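Long-range contacts in sphingomyelinase-c (Listeria ivanovii, PDB 1ZWX), which is a bacterial protein of the endonuclease/exonuclease/phosphatase family, whose members share the two-sheet fold of DNase I: residues Tyr19-Asn24 / Glu54-Ser59; His33-Ile38 / Ser61-Asn66; His74-Ile79 / Gly102-Ser107. One frame throughout, in Å; residues are numbered along the deposited sequence. Where two conformers were deposited one is given.

Interaction 1: Tyr19-Asn24 / Glu54-Ser59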
loop_
_atom_site.group_PDB
_atom_site.type_symbol
_atom_site.label_atom_id
_atom_site.label_comp_id
_atom_site.label_asym_id
_atom_site.label_seq_id
_atom_site.Cartn_x
_atom_site.Cartn_y
_atom_site.Cartn_z
ATOM N N TYR A 19 -8.706 -1.704 1.662
ATOM C CA TYR A 19 -10.030 -1.637 1.032
ATOM C C TYR A 19 -11.083 -0.978 1.938
ATOM O O TYR A 19 -12.070 -1.630 2.316
ATOM C CB TYR A 19 -10.463 -3.057 0.682
ATOM C CG TYR A 19 -11.768 -3.173 -0.086
ATOM C CD1 TYR A 19 -12.038 -2.336 -1.157
ATOM C CD2 TYR A 19 -12.682 -4.161 0.221
ATOM C CE1 TYR A 19 -13.220 -2.441 -1.894
ATOM C CE2 TYR A 19 -13.868 -4.301 -0.523
ATOM C CZ TYR A 19 -14.121 -3.436 -1.584
ATOM O OH TYR A 19 -15.305 -3.543 -2.329
ATOM N N LEU A 20 -10.872 0.299 2.271
ATOM C CA LEU A 20 -11.835 1.124 3.024
ATOM C C LEU A 20 -12.403 2.209 2.119
ATOM O O LEU A 20 -12.044 3.393 2.174
ATOM C CB LEU A 20 -11.232 1.712 4.317
ATOM C CG LEU A 20 -10.701 0.672 5.346
ATOM C CD1 LEU A 20 -9.964 1.400 6.483
ATOM C CD2 LEU A 20 -11.731 -0.375 5.938
ATOM N N PHE A 21 -13.303 1.769 1.245
ATOM C CA PHE A 21 -13.969 2.695 0.332
ATOM C C PHE A 21 -14.901 3.647 1.052
ATOM O O PHE A 21 -15.371 3.361 2.160
ATOM C CB PHE A 21 -14.727 1.892 -0.716
ATOM C CG PHE A 21 -13.872 1.466 -1.896
ATOM C CD1 PHE A 21 -12.468 1.365 -1.789
ATOM C CD2 PHE A 21 -14.480 1.144 -3.128
ATOM C CE1 PHE A 21 -11.683 0.953 -2.906
ATOM C CE2 PHE A 21 -13.711 0.751 -4.234
ATOM C CZ PHE A 21 -12.300 0.638 -4.111
ATOM N N SER A 22 -15.154 4.790 0.422
ATOM C CA SER A 22 -16.119 5.779 0.918
ATOM C C SER A 22 -17.452 5.136 1.334
ATOM O O SER A 22 -18.064 4.459 0.534
ATOM C CB SER A 22 -16.403 6.795 -0.186
ATOM O OG SER A 22 -17.626 7.465 0.051
ATOM N N ARG A 23 -17.890 5.369 2.572
ATOM C CA ARG A 23 -19.164 4.796 3.056
ATOM C C ARG A 23 -20.350 5.582 2.457
ATOM O O ARG A 23 -21.491 5.104 2.473
ATOM C CB ARG A 23 -19.233 4.807 4.594
ATOM C CG ARG A 23 -18.368 3.718 5.301
ATOM C CD ARG A 23 -18.332 3.930 6.839
ATOM N NE ARG A 23 -18.149 5.330 7.175
ATOM C CZ ARG A 23 -18.916 6.032 8.003
ATOM N NH1 ARG A 23 -19.929 5.458 8.666
ATOM N NH2 ARG A 23 -18.663 7.308 8.161
ATOM N N ASN A 24 -20.082 6.791 1.972
ATOM C CA ASN A 24 -21.117 7.588 1.278
ATOM C C ASN A 24 -21.566 6.887 -0.001
ATOM O O ASN A 24 -22.768 6.815 -0.305
ATOM C CB ASN A 24 -20.611 9.009 0.997
ATOM C CG ASN A 24 -20.600 9.887 2.229
ATOM O OD1 ASN A 24 -19.742 10.754 2.371
ATOM N ND2 ASN A 24 -21.560 9.680 3.120
ATOM N N GLU A 54 -5.705 2.375 0.176
ATOM C CA GLU A 54 -7.188 2.396 0.137
ATOM C C GLU A 54 -7.845 2.715 1.489
ATOM O O GLU A 54 -8.970 2.250 1.805
ATOM C CB GLU A 54 -7.742 1.123 -0.480
ATOM C CG GLU A 54 -7.455 1.065 -1.973
ATOM C CD GLU A 54 -8.067 -0.158 -2.696
ATOM O OE1 GLU A 54 -8.998 -0.813 -2.164
ATOM O OE2 GLU A 54 -7.570 -0.483 -3.801
ATOM N N ALA A 55 -7.142 3.509 2.268
ATOM C CA ALA A 55 -7.728 4.125 3.480
ATOM C C ALA A 55 -8.421 5.395 3.029
ATOM O O ALA A 55 -7.946 6.507 3.278
ATOM C CB ALA A 55 -6.612 4.422 4.513
ATOM N N PHE A 56 -9.551 5.236 2.330
ATOM C CA PHE A 56 -10.217 6.365 1.687
ATOM C C PHE A 56 -11.316 6.976 2.576
ATOM O O PHE A 56 -11.418 8.208 2.712
ATOM C CB PHE A 56 -10.889 5.953 0.358
ATOM C CG PHE A 56 -9.944 5.640 -0.771
ATOM C CD1 PHE A 56 -10.021 4.404 -1.408
ATOM C CD2 PHE A 56 -9.010 6.570 -1.213
ATOM C CE1 PHE A 56 -9.185 4.112 -2.475
ATOM C CE2 PHE A 56 -8.154 6.269 -2.291
ATOM C CZ PHE A 56 -8.250 5.048 -2.902
ATOM N N ASP A 57 -12.154 6.118 3.149
ATOM C CA ASP A 57 -13.314 6.611 3.919
ATOM C C ASP A 57 -12.807 7.417 5.089
ATOM O O ASP A 57 -11.995 6.921 5.865
ATOM C CB ASP A 57 -14.121 5.452 4.474
ATOM C CG ASP A 57 -15.346 5.932 5.230
ATOM O OD1 ASP A 57 -15.443 5.690 6.452
ATOM O OD2 ASP A 57 -16.199 6.567 4.574
ATOM N N THR A 58 -13.307 8.638 5.248
ATOM C CA THR A 58 -12.804 9.517 6.285
ATOM C C THR A 58 -12.870 8.884 7.695
ATOM O O THR A 58 -11.857 8.829 8.402
ATOM C CB THR A 58 -13.535 10.878 6.233
ATOM O OG1 THR A 58 -13.212 11.519 4.995
ATOM C CG2 THR A 58 -13.098 11.756 7.364
ATOM N N SER A 59 -14.052 8.400 8.088
ATOM C CA SER A 59 -14.260 7.832 9.438
ATOM C C SER A 59 -13.552 6.517 9.703
ATOM O O SER A 59 -12.932 6.366 10.758
ATOM C CB SER A 59 -15.756 7.669 9.755
ATOM O OG SER A 59 -16.396 8.921 9.632
HETATM O O HOH W 1 -16.803 8.480 6.510
#
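Leu20 O is gripped by two backbone donors, Asp57 N at 2.9 Å and Phe56 N at 3.1 Å, which reach it from opposite faces of its carbonyl plane. Together with the bond from Leu20 N to Glu54 O (2.8 Å), they close the C-terminal ends of two neighbouring parallel strands, 12-20 and 49-55, in a sheet of the DNase I-like fold. Ala55, the bridge partner of Leu20, is the centre of an inverse gamma turn, consistent with the consecutive amides of Phe56 and Asp57 converging on one oxygen.

The tight part continues at Asp57, the N-cap of helix 58-67. With CG anti to the backbone N (chi1 -178°), its carboxylate turns toward Arg23: OD2 accepts Arg23 N (2.9 Å) from above the carboxylate plane, and OD1 meets Arg23 NE (2.8 Å) in a salt bridge, on the syn side but tilted out of that plane. Ala60 N, capped by OD1, is a further partner.

The rim is looser. Water 1 bridges the outer end of Arg23, at NH2, to Asp57 OD2 and Ser59 N. The side chains of Phe21 and Phe56 run side by side, their rings oblique with centroids 6.0 Å apart, and Tyr19 CE1 sits over the centre of one Phe21 face. Glu54 OE1 comes to 3.3 Å from Phe21 CE1, while OE2 is held by Asn17 and lies near a bound phosphate ion. Arginine and the helix N terminus would probably favour an ionised Asp57, which ties the loop at Phe21-Asn24 to the start of helix 58-67.

Interaction 2: His33-Ile38 / Ser61-Asn66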
loop_
_atom_site.group_PDB
_atom_site.type_symbol
_atom_site.label_atom_id
_atom_site.label_comp_id
_atom_site.label_asym_id
_atom_site.label_seq_id
_atom_site.Cartn_x
_atom_site.Cartn_y
_atom_site.Cartn_z
ATOM N N HIS A 33 -16.095 -1.663 11.022
ATOM C CA HIS A 33 -15.796 -2.824 11.814
ATOM C C HIS A 33 -14.409 -3.395 11.444
ATOM O O HIS A 33 -13.650 -3.867 12.312
ATOM C CB HIS A 33 -16.873 -3.872 11.622
ATOM C CG HIS A 33 -16.665 -5.106 12.446
ATOM N ND1 HIS A 33 -16.447 -5.068 13.808
ATOM C CD2 HIS A 33 -16.654 -6.413 12.099
ATOM C CE1 HIS A 33 -16.303 -6.301 14.262
ATOM N NE2 HIS A 33 -16.436 -7.135 13.247
ATOM N N ARG A 34 -14.084 -3.327 10.158
ATOM C CA ARG A 34 -12.814 -3.869 9.690
ATOM C C ARG A 34 -11.674 -2.986 10.156
ATOM O O ARG A 34 -10.572 -3.489 10.334
ATOM C CB ARG A 34 -12.811 -4.078 8.177
ATOM C CG ARG A 34 -13.606 -5.317 7.729
ATOM C CD ARG A 34 -13.412 -5.627 6.236
ATOM N NE ARG A 34 -14.059 -4.624 5.391
ATOM C CZ ARG A 34 -13.420 -3.775 4.577
ATOM N NH1 ARG A 34 -12.091 -3.811 4.449
ATOM N NH2 ARG A 34 -14.114 -2.889 3.880
ATOM N N ALA A 35 -11.933 -1.691 10.372
ATOM C CA ALA A 35 -10.953 -0.798 10.973
ATOM C C ALA A 35 -10.533 -1.291 12.377
ATOM O O ALA A 35 -9.390 -1.050 12.800
ATOM C CB ALA A 35 -11.479 0.645 11.046
ATOM N N ASP A 36 -11.448 -1.977 13.078
ATOM C CA ASP A 36 -11.125 -2.613 14.370
ATOM C C ASP A 36 -10.444 -3.948 14.202
ATOM O O ASP A 36 -9.418 -4.204 14.844
ATOM C CB ASP A 36 -12.382 -2.780 15.246
ATOM C CG ASP A 36 -12.958 -1.472 15.705
ATOM O OD1 ASP A 36 -12.229 -0.469 15.780
ATOM O OD2 ASP A 36 -14.178 -1.418 16.009
ATOM N N LEU A 37 -10.999 -4.803 13.342
ATOM C CA LEU A 37 -10.478 -6.140 13.100
ATOM C C LEU A 37 -9.017 -6.123 12.631
ATOM O O LEU A 37 -8.179 -6.916 13.096
ATOM C CB LEU A 37 -11.318 -6.866 12.052
ATOM C CG LEU A 37 -12.743 -7.312 12.422
ATOM C CD1 LEU A 37 -13.260 -8.210 11.302
ATOM C CD2 LEU A 37 -12.747 -8.056 13.795
ATOM N N ILE A 38 -8.736 -5.231 11.689
ATOM C CA ILE A 38 -7.397 -5.114 11.122
ATOM C C ILE A 38 -6.387 -4.690 12.205
ATOM O O ILE A 38 -5.313 -5.279 12.307
ATOM C CB ILE A 38 -7.367 -4.104 9.927
ATOM C CG1 ILE A 38 -8.083 -4.674 8.694
ATOM C CG2 ILE A 38 -5.918 -3.676 9.602
ATOM C CD1 ILE A 38 -8.468 -3.552 7.671
ATOM N N SER A 61 -10.983 5.270 8.169
ATOM C CA SER A 61 -9.519 5.437 8.063
ATOM C C SER A 61 -9.026 6.119 9.340
ATOM O O SER A 61 -8.048 5.675 9.927
ATOM C CB SER A 61 -9.173 6.280 6.842
ATOM O OG SER A 61 -9.562 5.550 5.679
ATOM N N HIS A 62 -9.733 7.161 9.778
ATOM C CA HIS A 62 -9.432 7.774 11.087
ATOM C C HIS A 62 -9.483 6.748 12.207
ATOM O O HIS A 62 -8.555 6.664 13.026
ATOM C CB HIS A 62 -10.338 8.971 11.364
ATOM C CG HIS A 62 -10.160 9.561 12.733
ATOM N ND1 HIS A 62 -11.000 9.258 13.789
ATOM C CD2 HIS A 62 -9.232 10.421 13.224
ATOM C CE1 HIS A 62 -10.602 9.916 14.867
ATOM N NE2 HIS A 62 -9.540 10.636 14.550
ATOM N N ARG A 63 -10.520 5.914 12.230
ATOM C CA ARG A 63 -10.573 4.856 13.213
ATOM C C ARG A 63 -9.377 3.905 13.166
ATOM O O ARG A 63 -8.772 3.575 14.228
ATOM C CB ARG A 63 -11.887 4.068 13.148
ATOM C CG ARG A 63 -11.913 2.950 14.191
ATOM C CD ARG A 63 -13.170 2.150 14.143
ATOM N NE ARG A 63 -14.249 2.868 14.801
ATOM C CZ ARG A 63 -15.435 2.332 15.084
ATOM N NH1 ARG A 63 -15.692 1.073 14.762
ATOM N NH2 ARG A 63 -16.364 3.075 15.675
ATOM N N LEU A 64 -9.041 3.414 11.978
ATOM C CA LEU A 64 -7.938 2.465 11.847
ATOM C C LEU A 64 -6.627 3.098 12.341
ATOM O O LEU A 64 -5.895 2.483 13.113
ATOM C CB LEU A 64 -7.788 2.002 10.389
ATOM C CG LEU A 64 -6.565 1.149 10.076
ATOM C CD1 LEU A 64 -6.475 -0.116 10.928
ATOM C CD2 LEU A 64 -6.599 0.812 8.600
ATOM N N LEU A 65 -6.347 4.308 11.889
ATOM C CA LEU A 65 -5.103 4.980 12.229
ATOM C C LEU A 65 -5.068 5.231 13.740
ATOM O O LEU A 65 -4.049 5.072 14.397
ATOM C CB LEU A 65 -4.991 6.286 11.456
ATOM C CG LEU A 65 -4.700 6.016 9.954
ATOM C CD1 LEU A 65 -4.876 7.281 9.203
ATOM C CD2 LEU A 65 -3.278 5.475 9.841
ATOM N N ASN A 66 -6.222 5.568 14.291
ATOM C CA ASN A 66 -6.337 5.691 15.742
ATOM C C ASN A 66 -6.109 4.423 16.541
ATOM O O ASN A 66 -5.366 4.439 17.540
ATOM C CB ASN A 66 -7.645 6.365 16.111
ATOM C CG ASN A 66 -7.413 7.730 16.605
ATOM O OD1 ASN A 66 -7.430 8.704 15.850
ATOM N ND2 ASN A 66 -7.095 7.817 17.887
#
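Ala35 and Leu64 meet where helices 31-39 and 58-67 run side by side across one face of the sheet containing strands 12-20 and 49-55, an alpha/beta layer of the DNase I-like fold. The segment axes approach to 8.4 Å and are nearly parallel, with a crossing angle of -18°. Such a close approach is consistent with the small residue at the interface: the CA atoms of Ala35 and Leu64 are 4.5 Å apart.

The apolar contacts centre on Leu64. Its CB lies 4.0 Å from Ala35 CB, and its CG is anti to the backbone N (chi1 172°), which sends CD1 across to the neighbouring helix. There CD1 rests against Ala35 O and Ile38 CG2, the side chains of Ile38 and Leu64 crossing at about a right angle. Both also touch Val18 of strand 12-20, so this part of the seam faces the sheet.

The polar contacts lie on the flank away from those strands. Arg63 runs out extended through CG and CD, laying CD 3.8 Å from Ala35 CB, then bends at chi3 so that NH1 turns to Asp36. Its salt bridge to Asp36 OD2 spans 3.2 Å; the guanidinium and carboxylate planes are nearly parallel (8°) but stepped, so OD2 comes obliquely to the guanidinium rather than in its plane, and no hydrogen bond passes between the segments. Each group is anchored by a further partner: Arg63 NH1 donates to Met32 O, while Asn67 ND2 binds both Asp36 OD1 and Ala35 O and thereby ties the helices together again. The aliphatic part of Arg63 passes beside the carboxylate, with Arg63 CD 3.2 Å from Asp36 OD1.

Interaction 3: His74-Ile79 / Gly102-Ser107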
loop_
_atom_site.group_PDB
_atom_site.type_symbol
_atom_site.label_atom_id
_atom_site.label_comp_id
_atom_site.label_asym_id
_atom_site.label_seq_id
_atom_site.Cartn_x
_atom_site.Cartn_y
_atom_site.Cartn_z
ATOM N N HIS A 74 3.914 7.027 15.547
ATOM C CA HIS A 74 4.409 8.048 14.649
ATOM C C HIS A 74 3.810 7.718 13.284
ATOM O O HIS A 74 4.022 6.601 12.797
ATOM C CB HIS A 74 5.933 8.021 14.590
ATOM C CG HIS A 74 6.563 8.002 15.953
ATOM N ND1 HIS A 74 6.641 9.130 16.750
ATOM C CD2 HIS A 74 7.054 6.979 16.691
ATOM C CE1 HIS A 74 7.218 8.808 17.900
ATOM N NE2 HIS A 74 7.470 7.510 17.893
ATOM N N GLN A 75 3.051 8.680 12.758
ATOM C CA GLN A 75 2.143 8.463 11.627
ATOM C C GLN A 75 2.163 9.635 10.675
ATOM O O GLN A 75 2.350 10.800 11.073
ATOM C CB GLN A 75 0.682 8.277 12.104
ATOM C CG GLN A 75 0.494 7.171 13.129
ATOM C CD GLN A 75 -0.959 6.748 13.332
ATOM O OE1 GLN A 75 -1.876 7.441 12.894
ATOM N NE2 GLN A 75 -1.165 5.608 14.001
ATOM N N THR A 76 1.931 9.332 9.398
ATOM C CA THR A 76 1.639 10.391 8.455
ATOM C C THR A 76 0.106 10.555 8.388
ATOM O O THR A 76 -0.619 9.635 8.775
ATOM C CB THR A 76 2.136 10.017 7.006
ATOM O OG1 THR A 76 1.299 8.978 6.502
ATOM C CG2 THR A 76 3.615 9.539 7.000
ATOM N N PRO A 77 -0.378 11.707 7.883
ATOM C CA PRO A 77 -1.790 11.810 7.463
ATOM C C PRO A 77 -2.026 10.852 6.267
ATOM O O PRO A 77 -1.060 10.294 5.711
ATOM C CB PRO A 77 -1.921 13.252 7.002
ATOM C CG PRO A 77 -0.746 13.963 7.504
ATOM C CD PRO A 77 0.356 12.961 7.686
ATOM N N VAL A 78 -3.279 10.681 5.860
ATOM C CA VAL A 78 -3.551 10.034 4.557
ATOM C C VAL A 78 -3.225 11.096 3.502
ATOM O O VAL A 78 -3.614 12.276 3.626
ATOM C CB VAL A 78 -5.016 9.513 4.437
ATOM C CG1 VAL A 78 -5.292 9.014 3.012
ATOM C CG2 VAL A 78 -5.290 8.395 5.461
ATOM N N ILE A 79 -2.471 10.696 2.466
ATOM C CA ILE A 79 -2.079 11.654 1.419
ATOM C C ILE A 79 -3.304 12.235 0.712
ATOM O O ILE A 79 -4.315 11.563 0.620
ATOM C CB ILE A 79 -1.146 11.003 0.365
ATOM C CG1 ILE A 79 -1.862 9.854 -0.396
ATOM C CG2 ILE A 79 0.165 10.536 1.003
ATOM C CD1 ILE A 79 -1.130 9.434 -1.729
ATOM N N GLY A 102 -5.576 7.725 -0.178
ATOM C CA GLY A 102 -5.766 6.452 0.533
ATOM C C GLY A 102 -4.487 5.883 1.144
ATOM O O GLY A 102 -4.532 4.872 1.813
ATOM N N VAL A 103 -3.354 6.558 0.954
ATOM C CA VAL A 103 -2.059 6.034 1.462
ATOM C C VAL A 103 -1.641 6.691 2.773
ATOM O O VAL A 103 -1.618 7.886 2.865
ATOM C CB VAL A 103 -0.900 6.266 0.457
ATOM C CG1 VAL A 103 0.438 5.751 1.064
ATOM C CG2 VAL A 103 -1.203 5.564 -0.895
ATOM N N ALA A 104 -1.297 5.885 3.769
ATOM C CA ALA A 104 -0.648 6.423 4.968
ATOM C C ALA A 104 0.503 5.520 5.371
ATOM O O ALA A 104 0.521 4.368 5.020
ATOM C CB ALA A 104 -1.687 6.560 6.173
ATOM N N VAL A 105 1.453 6.057 6.134
ATOM C CA VAL A 105 2.550 5.214 6.674
ATOM C C VAL A 105 2.656 5.439 8.171
ATOM O O VAL A 105 2.673 6.566 8.594
ATOM C CB VAL A 105 3.909 5.568 6.034
ATOM C CG1 VAL A 105 5.034 4.737 6.646
ATOM C CG2 VAL A 105 3.877 5.281 4.504
ATOM N N VAL A 106 2.721 4.367 8.941
ATOM C CA VAL A 106 2.834 4.472 10.399
ATOM C C VAL A 106 4.066 3.683 10.862
ATOM O O VAL A 106 4.481 2.694 10.225
ATOM C CB VAL A 106 1.522 3.993 11.119
ATOM C CG1 VAL A 106 0.291 4.739 10.515
ATOM C CG2 VAL A 106 1.332 2.512 11.076
ATOM N N SER A 107 4.657 4.133 11.976
ATOM C CA SER A 107 5.928 3.575 12.445
ATOM C C SER A 107 5.981 3.510 13.988
ATOM O O SER A 107 5.467 4.393 14.674
ATOM C CB SER A 107 7.071 4.470 11.949
ATOM O OG SER A 107 8.323 3.920 12.329
#
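Thr76 OG1 is held between two backbone groups: it accepts Val105 N at 2.9 Å, with an almost straight N-H...O angle of 172°, and donates its own proton to Pro77 O at 2.8 Å. The hydroxyl can do both because it stands between the backbone N and the carbonyl carbon (chi1 70°), pointing across at the opposite chain. A side-chain oxygen thus takes the place of the Thr76 carbonyl as acceptor for Val105 N.

Toward His74 the pairing is regular antiparallel. His74 and Ser107 form a hydrogen-bonded pair, with Ser107 N to His74 O at 2.7 Å, and Gln75 and Val106 the following non-hydrogen-bonded pair; Thr76 N then binds Val105 O. Strand 74-75 is an outermost strand of its six-stranded sheet, one of two such sheets in this DNase I-like fold. Past Pro77 the chains still hold each other, through Ile79 N to Val103 O (3.0 Å).

Gln75 CG lies 3.6 Å from Val106 CG1, the two side chains running alongside and pointing the same way, while Gln75 NE2 binds Leu65 O and Tyr72 O. Ile79 CG1 packs on Val103 CB at 3.8 Å, and Val78 CG1 comes up to the backbone of Gly102, 3.5 Å from its N.

From the N terminus, strand 12-20 leads into helix 31-39 and strand 49-55, and interaction 1 closes that beta-alpha-beta unit where its two strands end. Interaction 2 closes the 22 residues between 38 and 61 and crosses interaction 1, since their segments alternate along the chain; both use helix 58-67, and Tyr19 O to Arg34 NH2 joins them directly. Interaction 3 follows in series, closing the 22-residue excursion between 79 and 102 at the edge of the same sheet. There Ala55 N bonds to Gly102 O, and Leu65 of helix 58-67 packs on Val78, Ala104 and Val106. Helix 58-67 therefore borders all three contacts, linking the helical layer to the strands.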